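Local structure of D7 protein (Anopheles stephensi, 3NHI) at residues 154-159 / 260-265; 162-167 / 187-192; 176-181 / 253-258. The protein is a mosquito salivary protein that binds and sequesters cysteinyl leukotrienes and thromboxane A2 analogues, blunting the host response to blood feeding. All coordinates share one frame; numbering follows the deposited sequence.

Interaction 1 (154-159 / 260-265); sequences SFHAYC and FHELRS
Ser154 OG donates to Glu262 OE2 at 2.8 Å, reaching the carboxylate through the anti lone pair of that oxygen, the one turned away from OE1. The same hydroxyl caps helix 155-163: it accepts from Ala157 N at 3.0 Å, so one oxygen closes the N-terminus of its own helix and ties it to helix 251-266. Standing between the backbone N and the carbonyl carbon, OG can serve both partners. A second serine works in the reverse sense. Phe155 N, in the first turn of helix 155-163, donates to Ser265 OG at 2.9 Å along a fairly straight line (161°), while Ser265 OG itself donates to Glu262 O one turn back, which fixes the direction of its hydroxyl hydrogen.

Glu262 also carries the packing. Its CB sits over one face of the His156 ring, 3.6 Å from the centroid, in a CH-pi contact displaced toward the rim. With CG anti to the backbone N and the chain extended beyond it, CG and the carboxylate are then carried along the imidazole, and the carboxylate stacks nearly parallel to the ring, the planes 20° apart. His156 ND1 is buried here without a hydrogen-bond partner. Ser265 CB meets the edge of the Phe155 ring.

Further partners hold the carboxylate from outside: Arg176 makes a salt bridge to OE1, and Thr293 bonds to OE2. The two helical segments pass at 80°, their axes 9.2 Å apart, and the CA atoms of Ser154 and Ser265 come within 5.0 Å. Helix 280-288 packs on Glu262 through Met287, and helix 184-196 meets His156 through Ile193, so the crossing is buried among helices of the half of the protein away from the bound lipid.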
loop_
_atom_site.group_PDB
_atom_site.type_symbol
_atom_site.label_atom_id
_atom_site.label_comp_id
_atom_site.label_asym_id
_atom_site.label_seq_id
_atom_site.Cartn_x
_atom_site.Cartn_y
_atom_site.Cartn_z
ATOM N N SER A 154 -5.109 1.209 -11.788
ATOM C CA SER A 154 -5.626 0.377 -10.687
ATOM C C SER A 154 -4.910 -0.959 -10.663
ATOM O O SER A 154 -4.391 -1.418 -11.690
ATOM C CB SER A 154 -7.140 0.166 -10.802
ATOM O OG SER A 154 -7.471 -0.630 -11.934
ATOM N N PHE A 155 -4.888 -1.599 -9.494
ATOM C CA PHE A 155 -4.371 -2.955 -9.469
ATOM C C PHE A 155 -5.165 -3.884 -10.365
ATOM O O PHE A 155 -4.586 -4.756 -11.012
ATOM C CB PHE A 155 -4.210 -3.516 -8.047
ATOM C CG PHE A 155 -2.787 -3.474 -7.564
ATOM C CD1 PHE A 155 -1.815 -4.258 -8.193
ATOM C CD2 PHE A 155 -2.400 -2.629 -6.514
ATOM C CE1 PHE A 155 -0.475 -4.195 -7.798
ATOM C CE2 PHE A 155 -1.056 -2.570 -6.108
ATOM C CZ PHE A 155 -0.097 -3.356 -6.747
ATOM N N HIS A 156 -6.479 -3.669 -10.446
ATOM C CA HIS A 156 -7.292 -4.533 -11.295
ATOM C C HIS A 156 -6.857 -4.431 -12.761
ATOM O O HIS A 156 -6.772 -5.445 -13.443
ATOM C CB HIS A 156 -8.780 -4.222 -11.141
ATOM C CG HIS A 156 -9.273 -4.306 -9.728
ATOM N ND1 HIS A 156 -8.741 -3.546 -8.708
ATOM C CD2 HIS A 156 -10.277 -5.029 -9.177
ATOM C CE1 HIS A 156 -9.380 -3.823 -7.582
ATOM N NE2 HIS A 156 -10.319 -4.717 -7.842
ATOM N N ALA A 157 -6.560 -3.221 -13.234
ATOM C CA ALA A 157 -6.107 -3.045 -14.613
ATOM C C ALA A 157 -4.694 -3.570 -14.833
ATOM O O ALA A 157 -4.422 -4.218 -15.853
ATOM C CB ALA A 157 -6.201 -1.587 -15.016
ATOM N N TYR A 158 -3.797 -3.277 -13.891
ATOM C CA TYR A 158 -2.437 -3.786 -13.947
ATOM C C TYR A 158 -2.434 -5.316 -14.035
ATOM O O TYR A 158 -1.740 -5.912 -14.872
ATOM C CB TYR A 158 -1.648 -3.298 -12.720
ATOM C CG TYR A 158 -0.301 -3.955 -12.582
ATOM C CD1 TYR A 158 0.829 -3.409 -13.184
ATOM C CD2 TYR A 158 -0.163 -5.157 -11.874
ATOM C CE1 TYR A 158 2.078 -4.035 -13.066
ATOM C CE2 TYR A 158 1.062 -5.786 -11.764
ATOM C CZ TYR A 158 2.171 -5.228 -12.355
ATOM O OH TYR A 158 3.377 -5.887 -12.227
ATOM N N CYS A 159 -3.230 -5.947 -13.178
ATOM C CA CYS A 159 -3.294 -7.401 -13.098
ATOM C C CYS A 159 -3.983 -8.020 -14.314
ATOM O O CYS A 159 -3.565 -9.078 -14.785
ATOM C CB CYS A 159 -3.989 -7.815 -11.805
ATOM S SG CYS A 159 -3.067 -7.323 -10.313
ATOM N N PHE A 260 -14.629 0.193 -4.890
ATOM C CA PHE A 260 -14.059 1.387 -4.247
ATOM C C PHE A 260 -12.552 1.213 -4.075
ATOM O O PHE A 260 -11.786 2.148 -4.323
ATOM C CB PHE A 260 -14.750 1.675 -2.911
ATOM C CG PHE A 260 -14.337 2.976 -2.266
ATOM C CD1 PHE A 260 -14.135 4.130 -3.025
ATOM C CD2 PHE A 260 -14.206 3.052 -0.894
ATOM C CE1 PHE A 260 -13.788 5.345 -2.416
ATOM C CE2 PHE A 260 -13.863 4.256 -0.271
ATOM C CZ PHE A 260 -13.660 5.406 -1.034
ATOM N N HIS A 261 -12.122 0.010 -3.680
ATOM C CA HIS A 261 -10.688 -0.222 -3.579
ATOM C C HIS A 261 -10.013 -0.191 -4.952
ATOM O O HIS A 261 -8.870 0.270 -5.060
ATOM C CB HIS A 261 -10.346 -1.492 -2.799
ATOM C CG HIS A 261 -8.995 -1.447 -2.142
ATOM N ND1 HIS A 261 -8.662 -2.279 -1.096
ATOM C CD2 HIS A 261 -7.908 -0.663 -2.356
ATOM C CE1 HIS A 261 -7.421 -2.029 -0.711
ATOM N NE2 HIS A 261 -6.941 -1.051 -1.457
ATOM N N GLU A 262 -10.702 -0.618 -6.009
ATOM C CA GLU A 262 -10.107 -0.423 -7.335
ATOM C C GLU A 262 -9.742 1.052 -7.566
ATOM O O GLU A 262 -8.604 1.371 -7.941
ATOM C CB GLU A 262 -10.976 -0.937 -8.484
ATOM C CG GLU A 262 -10.207 -0.720 -9.780
ATOM C CD GLU A 262 -10.864 -1.219 -11.044
ATOM O OE1 GLU A 262 -12.037 -1.648 -11.017
ATOM O OE2 GLU A 262 -10.185 -1.150 -12.090
ATOM N N LEU A 263 -10.700 1.941 -7.310
ATOM C CA LEU A 263 -10.444 3.368 -7.435
ATOM C C LEU A 263 -9.270 3.823 -6.575
ATOM O O LEU A 263 -8.360 4.501 -7.056
ATOM C CB LEU A 263 -11.703 4.164 -7.076
ATOM C CG LEU A 263 -11.555 5.683 -6.992
ATOM C CD1 LEU A 263 -10.996 6.296 -8.293
ATOM C CD2 LEU A 263 -12.898 6.265 -6.638
ATOM N N ARG A 264 -9.298 3.439 -5.305
ATOM C CA ARG A 264 -8.256 3.828 -4.367
ATOM C C ARG A 264 -6.893 3.265 -4.766
ATOM O O ARG A 264 -5.861 3.889 -4.500
ATOM C CB ARG A 264 -8.639 3.400 -2.950
ATOM C CG ARG A 264 -9.813 4.208 -2.418
ATOM C CD ARG A 264 -10.100 3.973 -0.960
ATOM N NE ARG A 264 -10.664 2.658 -0.704
ATOM C CZ ARG A 264 -10.026 1.639 -0.118
ATOM N NH1 ARG A 264 -8.764 1.723 0.273
ATOM N NH2 ARG A 264 -10.669 0.505 0.062
ATOM N N SER A 265 -6.883 2.100 -5.413
ATOM C CA SER A 265 -5.629 1.481 -5.830
ATOM C C SER A 265 -5.040 2.177 -7.049
ATOM O O SER A 265 -3.858 1.995 -7.333
ATOM C CB SER A 265 -5.811 -0.018 -6.103
ATOM O OG SER A 265 -6.375 -0.277 -7.385
#

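Interaction 2 (162-167 / 187-192); sequences RAWKGN and KDAIDC
Ala163 and Ala189 meet methyl to methyl, CB to CB at 3.6 Å, and this small apolar touch is the centre of the contact. The CA atoms of the two residues are 5.2 Å apart, a close backbone approach that is possible because neither side chain extends past CB. The Ala189 methyl also reaches the six-membered part of the Trp164 indole, where CZ3 lies 3.9 Å away and the approach is oblique. Beside this methyl contact, Asp188 OD2 comes to 3.6 Å from Ala163 CA, a van der Waals contact with no direct hydrogen bond.

The polar link between the segments runs through water. One water donates to Asp188 OD2 at 2.8 Å and, over a longer 3.3 Å, to the backbone O of Arg162, in the last turn of helix 155-163. Asp188 CG is anti to the backbone N (chi1 -177°), which carries the carboxylate out toward that turn and lets OD2 take the bridge at this more exposed side of the contact.

Trp164 is the first residue to leave helical backbone angles, and with CG anti to the carbonyl carbon the far end of its indole comes close to Ala189. Trp172 meets the indole with the planes inclined at about 55°, and it also touches Ala189; Ser170 and Glu171 pack on Trp164 as well. Arg162 sends its side chain away, where NH1 bonds to Tyr158 O.

The contact thus sets the C-terminal end of helix 155-163 against helix 184-196. The disulfide between Cys159 and Cys192 joins the same two helices covalently, and helix 238-246 packs against Ile190 of helix 184-196.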
loop_
_atom_site.group_PDB
_atom_site.type_symbol
_atom_site.label_atom_id
_atom_site.label_comp_id
_atom_site.label_asym_id
_atom_site.label_seq_id
_atom_site.Cartn_x
_atom_site.Cartn_y
_atom_site.Cartn_z
ATOM N N ARG A 162 -1.567 -8.491 -17.158
ATOM C CA ARG A 162 -0.638 -9.606 -17.006
ATOM C C ARG A 162 -1.295 -10.983 -16.978
ATOM O O ARG A 162 -0.655 -11.983 -17.296
ATOM C CB ARG A 162 0.289 -9.371 -15.827
ATOM C CG ARG A 162 1.375 -8.411 -16.228
ATOM C CD ARG A 162 1.651 -7.399 -15.182
ATOM N NE ARG A 162 2.550 -6.387 -15.723
ATOM C CZ ARG A 162 2.172 -5.212 -16.219
ATOM N NH1 ARG A 162 0.889 -4.841 -16.244
ATOM N NH2 ARG A 162 3.101 -4.393 -16.689
ATOM N N ALA A 163 -2.576 -11.023 -16.636
ATOM C CA ALA A 163 -3.327 -12.276 -16.639
ATOM C C ALA A 163 -3.771 -12.710 -18.036
ATOM O O ALA A 163 -3.756 -13.906 -18.349
ATOM C CB ALA A 163 -4.530 -12.164 -15.716
ATOM N N TRP A 164 -4.181 -11.741 -18.850
ATOM C CA TRP A 164 -4.567 -11.977 -20.240
ATOM C C TRP A 164 -3.563 -11.298 -21.159
ATOM O O TRP A 164 -3.764 -10.156 -21.593
ATOM C CB TRP A 164 -5.983 -11.457 -20.518
ATOM C CG TRP A 164 -7.078 -12.267 -19.883
ATOM C CD1 TRP A 164 -7.663 -13.396 -20.387
ATOM C CD2 TRP A 164 -7.741 -11.996 -18.638
ATOM N NE1 TRP A 164 -8.646 -13.839 -19.540
ATOM C CE2 TRP A 164 -8.712 -13.002 -18.454
ATOM C CE3 TRP A 164 -7.611 -10.994 -17.664
ATOM C CZ2 TRP A 164 -9.546 -13.043 -17.327
ATOM C CZ3 TRP A 164 -8.438 -11.030 -16.551
ATOM C CH2 TRP A 164 -9.391 -12.051 -16.390
ATOM N N LYS A 165 -2.476 -12.006 -21.440
ATOM C CA LYS A 165 -1.393 -11.470 -22.263
ATOM C C LYS A 165 -1.105 -12.378 -23.466
ATOM O O LYS A 165 -0.088 -12.222 -24.152
ATOM C CB LYS A 165 -0.132 -11.238 -21.410
ATOM C CG LYS A 165 0.494 -12.500 -20.809
ATOM C CD LYS A 165 1.724 -12.156 -19.961
ATOM C CE LYS A 165 2.719 -13.315 -19.848
ATOM N NZ LYS A 165 2.161 -14.577 -19.282
ATOM N N GLY A 166 -2.014 -13.314 -23.723
ATOM C CA GLY A 166 -1.881 -14.240 -24.848
ATOM C C GLY A 166 -2.924 -13.993 -25.920
ATOM O O GLY A 166 -3.378 -12.860 -26.113
ATOM N N ASN A 167 -3.313 -15.059 -26.614
ATOM C CA ASN A 167 -4.313 -14.957 -27.676
ATOM C C ASN A 167 -5.745 -14.789 -27.164
ATOM O O ASN A 167 -6.568 -14.140 -27.820
ATOM C CB ASN A 167 -4.226 -16.158 -28.623
ATOM C CG ASN A 167 -3.052 -16.064 -29.593
ATOM O OD1 ASN A 167 -2.347 -15.053 -29.658
ATOM N ND2 ASN A 167 -2.844 -17.125 -30.360
ATOM N N LYS A 187 -8.116 -16.626 -12.185
ATOM C CA LYS A 187 -7.471 -16.965 -10.925
ATOM C C LYS A 187 -6.178 -16.169 -10.747
ATOM O O LYS A 187 -5.903 -15.666 -9.652
ATOM C CB LYS A 187 -7.200 -18.469 -10.818
ATOM C CG LYS A 187 -8.479 -19.295 -10.794
ATOM C CD LYS A 187 -8.179 -20.781 -10.695
ATOM C CE LYS A 187 -9.457 -21.590 -10.594
ATOM N NZ LYS A 187 -9.186 -23.047 -10.801
ATOM N N ASP A 188 -5.397 -16.046 -11.816
ATOM C CA ASP A 188 -4.168 -15.273 -11.762
ATOM C C ASP A 188 -4.441 -13.794 -11.490
ATOM O O ASP A 188 -3.812 -13.189 -10.605
ATOM C CB ASP A 188 -3.356 -15.428 -13.045
ATOM C CG ASP A 188 -2.041 -14.695 -12.966
ATOM O OD1 ASP A 188 -1.129 -15.185 -12.258
ATOM O OD2 ASP A 188 -1.920 -13.614 -13.570
ATOM N N ALA A 189 -5.370 -13.208 -12.247
ATOM C CA ALA A 189 -5.731 -11.815 -12.046
ATOM C C ALA A 189 -6.144 -11.554 -10.599
ATOM O O ALA A 189 -5.689 -10.580 -9.985
ATOM C CB ALA A 189 -6.841 -11.399 -13.004
ATOM N N ILE A 190 -6.985 -12.433 -10.058
ATOM C CA ILE A 190 -7.496 -12.246 -8.706
ATOM C C ILE A 190 -6.393 -12.391 -7.643
ATOM O O ILE A 190 -6.388 -11.646 -6.654
ATOM C CB ILE A 190 -8.733 -13.153 -8.437
ATOM C CG1 ILE A 190 -9.924 -12.732 -9.318
ATOM C CG2 ILE A 190 -9.149 -13.105 -6.967
ATOM C CD1 ILE A 190 -10.413 -11.265 -9.148
ATOM N N ASP A 191 -5.456 -13.315 -7.850
ATOM C CA ASP A 191 -4.315 -13.418 -6.945
ATOM C C ASP A 191 -3.496 -12.124 -6.957
ATOM O O ASP A 191 -3.135 -11.583 -5.898
ATOM C CB ASP A 191 -3.435 -14.621 -7.293
ATOM C CG ASP A 191 -2.264 -14.753 -6.362
ATOM O OD1 ASP A 191 -1.130 -14.512 -6.814
ATOM O OD2 ASP A 191 -2.472 -15.069 -5.174
ATOM N N CYS A 192 -3.242 -11.610 -8.155
ATOM C CA CYS A 192 -2.470 -10.391 -8.327
ATOM C C CYS A 192 -3.201 -9.218 -7.650
ATOM O O CYS A 192 -2.581 -8.368 -6.992
ATOM C CB CYS A 192 -2.247 -10.171 -9.827
ATOM S SG CYS A 192 -1.486 -8.613 -10.309
HETATM O O HOH W 1 0.664 -13.279 -14.583
#

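Interaction 3 (176-181 / 253-258); sequences RRYKLT and HFKNAF. With SO4 (sulfate ion), chain D.
The irregular 176-181 segment passes alongside residues 253-258 of helix 251-266, its Tyr178 CA 7.9 Å from that of Lys255, with no hydrogen bond between these two segments. Side chains bridge the gap. Lys255 lays its extended chain over the Tyr178 ring, CG almost exactly above the centre at 3.5 Å and only 8° from the normal, a CH-pi contact in which the two side chains run in opposite directions. Tyr178 OH reaches the edge of the Phe258 ring, 3.4 Å from CD2, and Tyr178 CE1 packs against Phe254 CE2. Arg176 NH1 donates to Tyr178 OH nearly straight (172°) and in the guanidinium plane; Asp259 bonds to the same hydroxyl, while Asp259 and Glu262 form salt bridges with Arg176 NH2.

Beyond the ring a sulfate, probably from the crystallisation liquor, gathers donors from three residues. Lys255 NZ bonds to O3 and O1, and Tyr178 N to O2 at 2.8 Å. Arg177 NH2 bonds to sulfate O4 at 2.7 Å, and Arg177 NE adds weak bonds.

Tyr178 and Arg176 together hold the connection between helices 155-163 and 184-196 against helix 251-266 of this all-helical, odorant-binding-protein-like fold, with the sulfate lying beside it.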
loop_
_atom_site.group_PDB
_atom_site.type_symbol
_atom_site.label_atom_id
_atom_site.label_comp_id
_atom_site.label_asym_id
_atom_site.label_seq_id
_atom_site.Cartn_x
_atom_site.Cartn_y
_atom_site.Cartn_z
ATOM N N ARG A 176 -14.654 -4.758 -16.425
ATOM C CA ARG A 176 -14.609 -5.828 -15.434
ATOM C C ARG A 176 -15.995 -6.132 -14.885
ATOM O O ARG A 176 -16.758 -5.230 -14.567
ATOM C CB ARG A 176 -13.664 -5.440 -14.295
ATOM C CG ARG A 176 -13.561 -6.470 -13.180
ATOM C CD ARG A 176 -12.484 -6.094 -12.171
ATOM N NE ARG A 176 -12.744 -4.838 -11.458
ATOM C CZ ARG A 176 -13.548 -4.724 -10.403
ATOM N NH1 ARG A 176 -14.210 -5.783 -9.937
ATOM N NH2 ARG A 176 -13.708 -3.541 -9.821
ATOM N N ARG A 177 -16.312 -7.416 -14.771
ATOM C CA ARG A 177 -17.549 -7.827 -14.119
ATOM C C ARG A 177 -17.245 -8.950 -13.124
ATOM O O ARG A 177 -16.084 -9.344 -12.948
ATOM C CB ARG A 177 -18.623 -8.214 -15.154
ATOM C CG ARG A 177 -19.059 -7.046 -16.041
ATOM C CD ARG A 177 -20.316 -7.322 -16.827
ATOM N NE ARG A 177 -21.517 -7.313 -15.991
ATOM C CZ ARG A 177 -22.757 -7.419 -16.464
ATOM N NH1 ARG A 177 -22.972 -7.539 -17.771
ATOM N NH2 ARG A 177 -23.787 -7.406 -15.630
ATOM N N TYR A 178 -18.284 -9.462 -12.481
ATOM C CA TYR A 178 -18.109 -10.440 -11.415
ATOM C C TYR A 178 -18.433 -11.864 -11.854
ATOM O O TYR A 178 -18.678 -12.737 -11.020
ATOM C CB TYR A 178 -18.889 -9.999 -10.166
ATOM C CG TYR A 178 -18.203 -8.840 -9.486
ATOM C CD1 TYR A 178 -17.260 -9.061 -8.493
ATOM C CD2 TYR A 178 -18.454 -7.523 -9.879
ATOM C CE1 TYR A 178 -16.598 -8.002 -7.881
ATOM C CE2 TYR A 178 -17.795 -6.453 -9.273
ATOM C CZ TYR A 178 -16.868 -6.706 -8.274
ATOM O OH TYR A 178 -16.193 -5.677 -7.654
ATOM N N LYS A 179 -18.385 -12.098 -13.163
ATOM C CA LYS A 179 -18.636 -13.432 -13.705
ATOM C C LYS A 179 -17.546 -14.384 -13.229
ATOM O O LYS A 179 -16.351 -14.104 -13.377
ATOM C CB LYS A 179 -18.664 -13.381 -15.224
ATOM C CG LYS A 179 -18.960 -14.719 -15.898
ATOM C CD LYS A 179 -18.773 -14.652 -17.412
ATOM C CE LYS A 179 -19.807 -13.750 -18.071
ATOM N NZ LYS A 179 -21.153 -14.382 -18.082
ATOM N N LEU A 180 -17.965 -15.496 -12.632
ATOM C CA LEU A 180 -17.027 -16.484 -12.111
ATOM C C LEU A 180 -16.841 -17.623 -13.110
ATOM O O LEU A 180 -17.746 -18.434 -13.317
ATOM C CB LEU A 180 -17.498 -17.007 -10.753
ATOM C CG LEU A 180 -17.740 -15.927 -9.684
ATOM C CD1 LEU A 180 -18.354 -16.555 -8.433
ATOM C CD2 LEU A 180 -16.458 -15.149 -9.361
ATOM N N THR A 181 -15.667 -17.669 -13.731
ATOM C CA THR A 181 -15.380 -18.654 -14.777
ATOM C C THR A 181 -14.440 -19.767 -14.329
ATOM O O THR A 181 -14.325 -20.793 -14.994
ATOM C CB THR A 181 -14.721 -17.984 -15.978
ATOM O OG1 THR A 181 -13.494 -17.374 -15.543
ATOM C CG2 THR A 181 -15.651 -16.933 -16.584
ATOM N N HIS A 253 -22.502 -5.800 -1.526
ATOM C CA HIS A 253 -21.620 -5.018 -0.671
ATOM C C HIS A 253 -20.157 -5.282 -0.979
ATOM O O HIS A 253 -19.347 -4.349 -0.995
ATOM C CB HIS A 253 -21.931 -5.286 0.796
ATOM C CG HIS A 253 -23.354 -5.018 1.149
ATOM N ND1 HIS A 253 -23.906 -3.761 1.080
ATOM C CD2 HIS A 253 -24.345 -5.849 1.549
ATOM C CE1 HIS A 253 -25.178 -3.823 1.433
ATOM N NE2 HIS A 253 -25.471 -5.080 1.713
ATOM N N PHE A 254 -19.817 -6.543 -1.235
ATOM C CA PHE A 254 -18.458 -6.845 -1.651
ATOM C C PHE A 254 -18.103 -6.147 -2.967
ATOM O O PHE A 254 -17.021 -5.570 -3.084
ATOM C CB PHE A 254 -18.192 -8.348 -1.764
ATOM C CG PHE A 254 -16.849 -8.649 -2.345
ATOM C CD1 PHE A 254 -15.698 -8.237 -1.685
ATOM C CD2 PHE A 254 -16.718 -9.285 -3.572
ATOM C CE1 PHE A 254 -14.444 -8.466 -2.229
ATOM C CE2 PHE A 254 -15.449 -9.519 -4.115
ATOM C CZ PHE A 254 -14.319 -9.107 -3.440
ATOM N N LYS A 255 -19.011 -6.186 -3.940
ATOM C CA LYS A 255 -18.759 -5.526 -5.213
ATOM C C LYS A 255 -18.483 -4.049 -4.968
ATOM O O LYS A 255 -17.546 -3.495 -5.516
ATOM C CB LYS A 255 -19.939 -5.699 -6.169
ATOM C CG LYS A 255 -20.169 -7.129 -6.615
ATOM C CD LYS A 255 -21.344 -7.206 -7.577
ATOM C CE LYS A 255 -21.604 -8.635 -7.996
ATOM N NZ LYS A 255 -22.769 -8.711 -8.918
ATOM N N ASN A 256 -19.281 -3.424 -4.104
ATOM C CA ASN A 256 -19.098 -1.998 -3.829
ATOM C C ASN A 256 -17.762 -1.724 -3.133
ATOM O O ASN A 256 -17.076 -0.757 -3.465
ATOM C CB ASN A 256 -20.276 -1.450 -3.018
ATOM C CG ASN A 256 -21.577 -1.463 -3.803
ATOM O OD1 ASN A 256 -21.575 -1.548 -5.030
ATOM N ND2 ASN A 256 -22.693 -1.364 -3.092
ATOM N N ALA A 257 -17.398 -2.587 -2.188
ATOM C CA ALA A 257 -16.138 -2.453 -1.449
ATOM C C ALA A 257 -14.926 -2.660 -2.353
ATOM O O ALA A 257 -13.961 -1.900 -2.294
ATOM C CB ALA A 257 -16.105 -3.441 -0.294
ATOM N N PHE A 258 -15.002 -3.674 -3.207
ATOM C CA PHE A 258 -13.908 -4.037 -4.108
ATOM C C PHE A 258 -13.760 -2.987 -5.214
ATOM O O PHE A 258 -12.630 -2.630 -5.584
ATOM C CB PHE A 258 -14.230 -5.412 -4.683
ATOM C CG PHE A 258 -13.061 -6.189 -5.243
ATOM C CD1 PHE A 258 -11.936 -6.522 -4.479
ATOM C CD2 PHE A 258 -13.169 -6.694 -6.528
ATOM C CE1 PHE A 258 -10.907 -7.324 -5.027
ATOM C CE2 PHE A 258 -12.167 -7.483 -7.082
ATOM C CZ PHE A 258 -11.032 -7.811 -6.330
HETATM S S SO4 D . -21.929 -8.084 -12.171
HETATM O O1 SO4 D . -22.116 -9.426 -11.630
HETATM O O2 SO4 D . -20.660 -8.017 -12.879
HETATM O O3 SO4 D . -21.931 -7.112 -11.080
HETATM O O4 SO4 D . -23.022 -7.783 -13.092
#

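All three contacts lie on the same side of the chain's centre. Interaction 1 is the deepest, and the only one with direct hydrogen bonds between its segments, while interaction 2, partly buried and farther out, relies on small apolar groups and a water. Interaction 3 combines buried aromatic packing with an ion at its outer border. Interactions 1 and 2 share helix 155-163, one at each end, and the Cys159-Cys192 disulfide connects them. Interactions 1 and 3 share helix 251-266 and meet directly through the Arg176-Glu262 salt bridge and the packing of His156 on Phe258. Interactions 2 and 3 do not touch, although the connection between helices 155-163 and 184-196 runs through both.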